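Local coordinates for putative peptidase M23 (Pseudomonas aeruginosa PAO1, PDB 2HSI), which binds zinc and is probably a metalloendopeptidase of the M23 family, though its function has not been established, at residues Pro192-Ile204 / Val214-Phe226. Numbering follows the deposited sequence.
Sequences PIKAPAAGKVILI and VFVDHGQGFISMF
Lys200-Ile204 pairs antiparallel with Val214-Asp217 in the hairpin of strands 199-207 and 213-219. Lys200 and Asp217 form a hydrogen-bonded pair, with Asp217 N to Lys200 O at 2.7 Å and Lys200 N to Asp217 O at 3.1 Å. A beta bulge at Ile202 shifts the register by one: Ile202 N donates to Phe215 O and Phe215 N to Leu203 O. In the bulged Ile202, CG1 sits between backbone N and carbonyl carbon (chi1 57°) and meets Phe215 CB, while CG2, anti to the carbonyl carbon, lies on Asp217 CB (3.6 Å). Leu203 runs alongside Phe215 and puts CD2 over one ring face. On the other face of the sheet, Val201 CG1 meets Val214 CG2 at 3.8 Å. His218 gives ND1-H to Ala198 O (2.9 Å, 163°), the oxygen in the ring plane but the nitrogen well above the carbonyl plane; Ala197 CB covers one face of this imidazole. Its NE2 pairs with Ser224 OG at 2.9 Å, and Ser224 OG also accepts from Trp262 NE1. A water donates to both Ala198 O and His218 O, bridging the segments. Ile193 CG2 sits over the Phe226 ring, 4.0 Å from its centroid, while Pro196 CG meets the ring edge. Phe226 also stacks on Trp262, about 7 Å from the side chain of the zinc ligand His261. Bonded at both ring nitrogens, the buried His218 imidazole has its rotation fixed and links the 195-198 loop to Ser224 on strand 222-229.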
ATOM      1  N   PRO A 192     -10.913  -6.249  16.113  1.00 26.56           N
ATOM      2  CA  PRO A 192      -9.454  -6.352  15.956  1.00 25.80           C
ATOM      3  C   PRO A 192      -9.024  -6.203  14.497  1.00 28.62           C
ATOM      4  O   PRO A 192      -9.685  -6.741  13.608  1.00 23.44           O
ATOM      5  CB  PRO A 192      -9.137  -7.770  16.456  1.00 30.52           C
ATOM      6  CG  PRO A 192     -10.362  -8.218  17.197  1.00 34.47           C
ATOM      7  CD  PRO A 192     -11.504  -7.538  16.514  1.00 33.42           C
ATOM      8  N   ILE A 193      -7.942  -5.452  14.273  1.00 24.24           N
ATOM      9  CA  ILE A 193      -7.392  -5.216  12.936  1.00 27.11           C
ATOM     10  C   ILE A 193      -6.128  -6.044  12.788  1.00 21.58           C
ATOM     11  O   ILE A 193      -5.204  -5.913  13.589  1.00 22.30           O
ATOM     12  CB  ILE A 193      -7.083  -3.709  12.686  1.00 25.47           C
ATOM     13  CG1 ILE A 193      -8.367  -2.878  12.798  1.00 29.43           C
ATOM     14  CG2 ILE A 193      -6.456  -3.496  11.300  1.00 24.71           C
ATOM     15  CD1 ILE A 193      -8.132  -1.369  12.830  1.00 25.25           C
ATOM     16  N   LYS A 194      -6.104  -6.893  11.766  1.00 21.73           N
ATOM     17  CA  LYS A 194      -4.988  -7.809  11.549  1.00 19.91           C
ATOM     18  C   LYS A 194      -4.114  -7.403  10.360  1.00 18.03           C
ATOM     19  O   LYS A 194      -4.620  -6.877   9.374  1.00 21.82           O
ATOM     20  CB  LYS A 194      -5.490  -9.247  11.428  1.00 24.47           C
ATOM     21  CG  LYS A 194      -6.092  -9.797  12.731  1.00 31.23           C
ATOM     22  CD  LYS A 194      -7.119 -10.887  12.472  1.00 51.61           C
ATOM     23  CE  LYS A 194      -8.466 -10.295  12.064  1.00 65.28           C
ATOM     24  NZ  LYS A 194      -9.470 -11.343  11.736  1.00 68.68           N
ATOM     25  N   ALA A 195      -2.802  -7.616  10.486  1.00 20.65           N
ATOM     26  CA  ALA A 195      -1.851  -7.335   9.397  1.00 17.97           C
ATOM     27  C   ALA A 195      -2.204  -8.158   8.158  1.00 15.07           C
ATOM     28  O   ALA A 195      -2.284  -9.388   8.231  1.00 18.43           O
ATOM     29  CB  ALA A 195      -0.434  -7.626   9.840  1.00 20.83           C
ATOM     30  N   PRO A 196      -2.459  -7.480   7.024  1.00 18.54           N
ATOM     31  CA  PRO A 196      -2.796  -8.150   5.750  1.00 16.26           C
ATOM     32  C   PRO A 196      -1.653  -8.999   5.181  1.00 20.60           C
ATOM     33  O   PRO A 196      -1.910  -9.954   4.433  1.00 19.82           O
ATOM     34  CB  PRO A 196      -3.096  -6.971   4.804  1.00 25.17           C
ATOM     35  CG  PRO A 196      -3.402  -5.813   5.694  1.00 23.25           C
ATOM     36  CD  PRO A 196      -2.498  -6.010   6.887  1.00 22.19           C
ATOM     37  N   ALA A 197      -0.418  -8.618   5.517  1.00 19.57           N
ATOM     38  CA  ALA A 197       0.811  -9.368   5.231  1.00 19.78           C
ATOM     39  C   ALA A 197       1.771  -9.060   6.360  1.00 15.42           C
ATOM     40  O   ALA A 197       1.529  -8.129   7.134  1.00 18.95           O
ATOM     41  CB  ALA A 197       1.430  -8.914   3.901  1.00 21.19           C
ATOM     42  N   ALA A 198       2.886  -9.788   6.436  1.00 18.74           N
ATOM     43  CA  ALA A 198       3.918  -9.483   7.441  1.00 15.72           C
ATOM     44  C   ALA A 198       4.547  -8.126   7.159  1.00 19.55           C
ATOM     45  O   ALA A 198       4.502  -7.632   6.035  1.00 16.09           O
ATOM     46  CB  ALA A 198       4.990 -10.564   7.484  1.00 13.87           C
ATOM     47  N   GLY A 199       5.120  -7.511   8.181  1.00 19.58           N
ATOM     48  CA  GLY A 199       5.767  -6.217   7.989  1.00 15.90           C
ATOM     49  C   GLY A 199       6.261  -5.575   9.256  1.00 17.55           C
ATOM     50  O   GLY A 199       6.031  -6.087  10.352  1.00 18.57           O
ATOM     51  N   LYS A 200       6.947  -4.447   9.097  1.00 14.90           N
ATOM     52  CA  LYS A 200       7.472  -3.700  10.224  1.00 15.21           C
ATOM     53  C   LYS A 200       6.630  -2.432  10.417  1.00 19.77           C
ATOM     54  O   LYS A 200       6.301  -1.747   9.441  1.00 17.28           O
ATOM     55  CB  LYS A 200       8.950  -3.358   9.979  1.00 16.51           C
ATOM     56  CG  LYS A 200       9.631  -2.620  11.132  1.00 15.20           C
ATOM     57  CD  LYS A 200      11.073  -2.248  10.786  1.00 20.47           C
ATOM     58  CE  LYS A 200      11.958  -3.481  10.675  1.00 33.33           C
ATOM     59  NZ  LYS A 200      13.392  -3.154  10.870  1.00 44.16           N
ATOM     60  N   VAL A 201       6.265  -2.147  11.668  1.00 17.75           N
ATOM     61  CA  VAL A 201       5.568  -0.901  12.019  1.00 16.44           C
ATOM     62  C   VAL A 201       6.556   0.260  11.865  1.00 15.18           C
ATOM     63  O   VAL A 201       7.529   0.351  12.606  1.00 17.62           O
ATOM     64  CB  VAL A 201       4.978  -0.953  13.450  1.00 22.17           C
ATOM     65  CG1 VAL A 201       4.198   0.327  13.762  1.00 19.88           C
ATOM     66  CG2 VAL A 201       4.071  -2.184  13.613  1.00 15.61           C
ATOM     67  N   ILE A 202       6.330   1.104  10.862  1.00 15.72           N
ATOM     68  CA  ILE A 202       7.250   2.201  10.560  1.00 16.81           C
ATOM     69  C   ILE A 202       6.706   3.575  10.965  1.00 17.80           C
ATOM     70  O   ILE A 202       7.431   4.581  10.899  1.00 15.97           O
ATOM     71  CB  ILE A 202       7.676   2.214   9.067  1.00 16.10           C
ATOM     72  CG1 ILE A 202       6.456   2.309   8.141  1.00 12.25           C
ATOM     73  CG2 ILE A 202       8.546   0.987   8.772  1.00 18.73           C
ATOM     74  CD1 ILE A 202       6.757   2.795   6.706  1.00 16.94           C
ATOM     75  N   LEU A 203       5.446   3.613  11.393  1.00 13.70           N
ATOM     76  CA  LEU A 203       4.843   4.875  11.875  1.00 19.31           C
ATOM     77  C   LEU A 203       3.611   4.653  12.750  1.00 16.33           C
ATOM     78  O   LEU A 203       2.747   3.844  12.435  1.00 17.56           O
ATOM     79  CB  LEU A 203       4.505   5.824  10.703  1.00 19.92           C
ATOM     80  CG  LEU A 203       4.036   7.256  11.031  1.00 23.17           C
ATOM     81  CD1 LEU A 203       5.008   7.971  11.946  1.00 31.34           C
ATOM     82  CD2 LEU A 203       3.803   8.081   9.784  1.00 21.12           C
ATOM     83  N   ILE A 204       3.576   5.364  13.873  1.00 13.71           N
ATOM     84  CA  ILE A 204       2.435   5.386  14.776  1.00 16.41           C
ATOM     85  C   ILE A 204       2.197   6.860  15.087  1.00 18.44           C
ATOM     86  O   ILE A 204       3.125   7.588  15.418  1.00 17.28           O
ATOM     87  CB  ILE A 204       2.700   4.582  16.074  1.00 15.99           C
ATOM     88  CG1 ILE A 204       2.694   3.081  15.781  1.00 19.37           C
ATOM     89  CG2 ILE A 204       1.646   4.886  17.162  1.00 22.81           C
ATOM     90  CD1 ILE A 204       3.155   2.220  16.968  1.00 26.76           C
ATOM     91  N   VAL A 214      -1.588   3.796  12.135  1.00 16.67           N
ATOM     92  CA  VAL A 214      -0.454   2.885  12.103  1.00 19.71           C
ATOM     93  C   VAL A 214      -0.072   2.528  10.654  1.00 13.26           C
ATOM     94  O   VAL A 214      -0.938   2.241   9.842  1.00 20.50           O
ATOM     95  CB  VAL A 214      -0.698   1.612  12.992  1.00 18.42           C
ATOM     96  CG1 VAL A 214      -1.975   0.844  12.590  1.00 25.38           C
ATOM     97  CG2 VAL A 214       0.531   0.699  13.000  1.00 22.42           C
ATOM     98  N   PHE A 215       1.219   2.604  10.345  1.00 15.21           N
ATOM     99  CA  PHE A 215       1.752   2.208   9.040  1.00 19.36           C
ATOM    100  C   PHE A 215       2.577   0.930   9.191  1.00 17.20           C
ATOM    101  O   PHE A 215       3.467   0.865  10.042  1.00 15.02           O
ATOM    102  CB  PHE A 215       2.705   3.267   8.485  1.00 18.08           C
ATOM    103  CG  PHE A 215       2.041   4.514   7.950  1.00 22.74           C
ATOM    104  CD1 PHE A 215       2.198   4.863   6.619  1.00 18.69           C
ATOM    105  CD2 PHE A 215       1.348   5.382   8.782  1.00 22.96           C
ATOM    106  CE1 PHE A 215       1.648   6.035   6.119  1.00 18.54           C
ATOM    107  CE2 PHE A 215       0.780   6.546   8.281  1.00 22.25           C
ATOM    108  CZ  PHE A 215       0.928   6.867   6.951  1.00 21.99           C
ATOM    109  N   VAL A 216       2.295  -0.058   8.339  1.00 16.34           N
ATOM    110  CA  VAL A 216       3.036  -1.322   8.282  1.00 15.43           C
ATOM    111  C   VAL A 216       3.747  -1.486   6.928  1.00 18.01           C
ATOM    112  O   VAL A 216       3.107  -1.523   5.859  1.00 16.35           O
ATOM    113  CB  VAL A 216       2.116  -2.544   8.530  1.00 14.35           C
ATOM    114  CG1 VAL A 216       2.910  -3.842   8.458  1.00 17.49           C
ATOM    115  CG2 VAL A 216       1.417  -2.437   9.879  1.00 14.61           C
ATOM    116  N   ASP A 217       5.069  -1.570   6.989  1.00 14.73           N
ATOM    117  CA  ASP A 217       5.893  -1.711   5.793  1.00 17.23           C
ATOM    118  C   ASP A 217       6.048  -3.196   5.431  1.00 16.83           C
ATOM    119  O   ASP A 217       6.777  -3.922   6.089  1.00 15.37           O
ATOM    120  CB  ASP A 217       7.241  -1.011   6.023  1.00 16.41           C
ATOM    121  CG  ASP A 217       8.225  -1.189   4.872  1.00 17.67           C
ATOM    122  OD1 ASP A 217       7.791  -1.443   3.738  1.00 17.87           O
ATOM    123  OD2 ASP A 217       9.450  -1.056   5.110  1.00 16.59           O
ATOM    124  N   HIS A 218       5.370  -3.637   4.374  1.00 16.62           N
ATOM    125  CA  HIS A 218       5.516  -5.024   3.913  1.00 17.66           C
ATOM    126  C   HIS A 218       6.811  -5.256   3.133  1.00 17.54           C
ATOM    127  O   HIS A 218       7.158  -6.393   2.860  1.00 14.81           O
ATOM    128  CB  HIS A 218       4.291  -5.490   3.106  1.00 12.86           C
ATOM    129  CG  HIS A 218       2.985  -5.176   3.767  1.00 17.42           C
ATOM    130  ND1 HIS A 218       2.617  -5.718   4.980  1.00 15.01           N
ATOM    131  CD2 HIS A 218       1.969  -4.363   3.396  1.00 18.95           C
ATOM    132  CE1 HIS A 218       1.434  -5.244   5.332  1.00 15.91           C
ATOM    133  NE2 HIS A 218       1.014  -4.430   4.380  1.00 19.01           N
ATOM    134  N   GLY A 219       7.494  -4.174   2.761  1.00 15.85           N
ATOM    135  CA  GLY A 219       8.770  -4.232   2.057  1.00 12.88           C
ATOM    136  C   GLY A 219       8.696  -3.599   0.675  1.00 18.64           C
ATOM    137  O   GLY A 219       7.679  -3.703  -0.008  1.00 13.40           O
ATOM    138  N   GLN A 220       9.780  -2.935   0.277  1.00 15.23           N
ATOM    139  CA  GLN A 220       9.926  -2.335  -1.063  1.00 15.40           C
ATOM    140  C   GLN A 220       8.752  -1.432  -1.457  1.00 16.14           C
ATOM    141  O   GLN A 220       8.190  -1.548  -2.549  1.00 16.38           O
ATOM    142  CB  GLN A 220      10.212  -3.401  -2.142  1.00 15.79           C
ATOM    143  CG  GLN A 220      11.554  -4.111  -1.974  1.00 16.83           C
ATOM    144  CD  GLN A 220      11.980  -4.894  -3.201  1.00 18.78           C
ATOM    145  OE1 GLN A 220      11.645  -4.549  -4.335  1.00 14.03           O
ATOM    146  NE2 GLN A 220      12.758  -5.944  -2.976  1.00 22.29           N
ATOM    147  N   GLY A 221       8.400  -0.550  -0.535  1.00 16.29           N
ATOM    148  CA  GLY A 221       7.362   0.448  -0.747  1.00 15.92           C
ATOM    149  C   GLY A 221       5.928  -0.031  -0.647  1.00 18.19           C
ATOM    150  O   GLY A 221       5.003   0.778  -0.756  1.00 14.02           O
ATOM    151  N   PHE A 222       5.743  -1.342  -0.465  1.00 14.31           N
ATOM    152  CA  PHE A 222       4.427  -1.957  -0.340  1.00 14.13           C
ATOM    153  C   PHE A 222       3.996  -1.764   1.103  1.00 19.15           C
ATOM    154  O   PHE A 222       4.533  -2.402   2.002  1.00 14.53           O
ATOM    155  CB  PHE A 222       4.524  -3.447  -0.680  1.00 16.08           C
ATOM    156  CG  PHE A 222       3.204  -4.176  -0.761  1.00 17.02           C
ATOM    157  CD1 PHE A 222       2.033  -3.535  -1.154  1.00 14.02           C
ATOM    158  CD2 PHE A 222       3.158  -5.557  -0.513  1.00 17.94           C
ATOM    159  CE1 PHE A 222       0.837  -4.240  -1.264  1.00 17.60           C
ATOM    160  CE2 PHE A 222       1.969  -6.272  -0.616  1.00 21.81           C
ATOM    161  CZ  PHE A 222       0.808  -5.617  -0.994  1.00 19.46           C
ATOM    162  N   ILE A 223       3.041  -0.866   1.318  1.00 13.86           N
ATOM    163  CA  ILE A 223       2.737  -0.360   2.672  1.00 15.14           C
ATOM    164  C   ILE A 223       1.225  -0.353   2.945  1.00 20.13           C
ATOM    165  O   ILE A 223       0.438   0.130   2.112  1.00 20.53           O
ATOM    166  CB  ILE A 223       3.364   1.064   2.867  1.00 16.08           C
ATOM    167  CG1 ILE A 223       4.907   0.977   2.941  1.00 15.56           C
ATOM    168  CG2 ILE A 223       2.786   1.806   4.120  1.00 15.95           C
ATOM    169  CD1 ILE A 223       5.639   2.281   2.711  1.00 16.26           C
ATOM    170  N   SER A 224       0.818  -0.888   4.101  1.00 16.14           N
ATOM    171  CA  SER A 224      -0.553  -0.707   4.596  1.00 18.57           C
ATOM    172  C   SER A 224      -0.603   0.400   5.644  1.00 18.12           C
ATOM    173  O   SER A 224       0.286   0.512   6.492  1.00 16.13           O
ATOM    174  CB  SER A 224      -1.119  -1.992   5.202  1.00 18.62           C
ATOM    175  OG  SER A 224      -1.415  -2.950   4.198  1.00 20.83           O
ATOM    176  N   MET A 225      -1.647   1.213   5.575  1.00 16.28           N
ATOM    177  CA  MET A 225      -1.907   2.220   6.595  1.00 16.96           C
ATOM    178  C   MET A 225      -3.312   1.991   7.135  1.00 19.95           C
ATOM    179  O   MET A 225      -4.229   1.647   6.374  1.00 20.98           O
ATOM    180  CB  MET A 225      -1.741   3.633   6.019  1.00 19.64           C
ATOM    181  CG  MET A 225      -2.049   4.795   6.990  1.00 18.35           C
ATOM    182  SD  MET A 225      -3.819   5.156   7.142  1.00 23.71           S
ATOM    183  CE  MET A 225      -3.799   6.949   7.021  1.00 25.64           C
ATOM    184  N   PHE A 226      -3.471   2.164   8.448  1.00 18.25           N
ATOM    185  CA  PHE A 226      -4.781   2.082   9.109  1.00 19.79           C
ATOM    186  C   PHE A 226      -4.953   3.273  10.014  1.00 20.03           C
ATOM    187  O   PHE A 226      -4.056   3.590  10.782  1.00 17.66           O
ATOM    188  CB  PHE A 226      -4.901   0.803   9.939  1.00 20.68           C
ATOM    189  CG  PHE A 226      -4.695  -0.438   9.147  1.00 24.34           C
ATOM    190  CD1 PHE A 226      -5.758  -1.028   8.483  1.00 29.06           C
ATOM    191  CD2 PHE A 226      -3.433  -1.003   9.034  1.00 24.80           C
ATOM    192  CE1 PHE A 226      -5.571  -2.162   7.734  1.00 32.33           C
ATOM    193  CE2 PHE A 226      -3.242  -2.145   8.270  1.00 33.38           C
ATOM    194  CZ  PHE A 226      -4.311  -2.723   7.628  1.00 24.20           C
TER
HETATM  195  O   HOH W   1       6.164  -8.631   4.137  1.00 19.36           O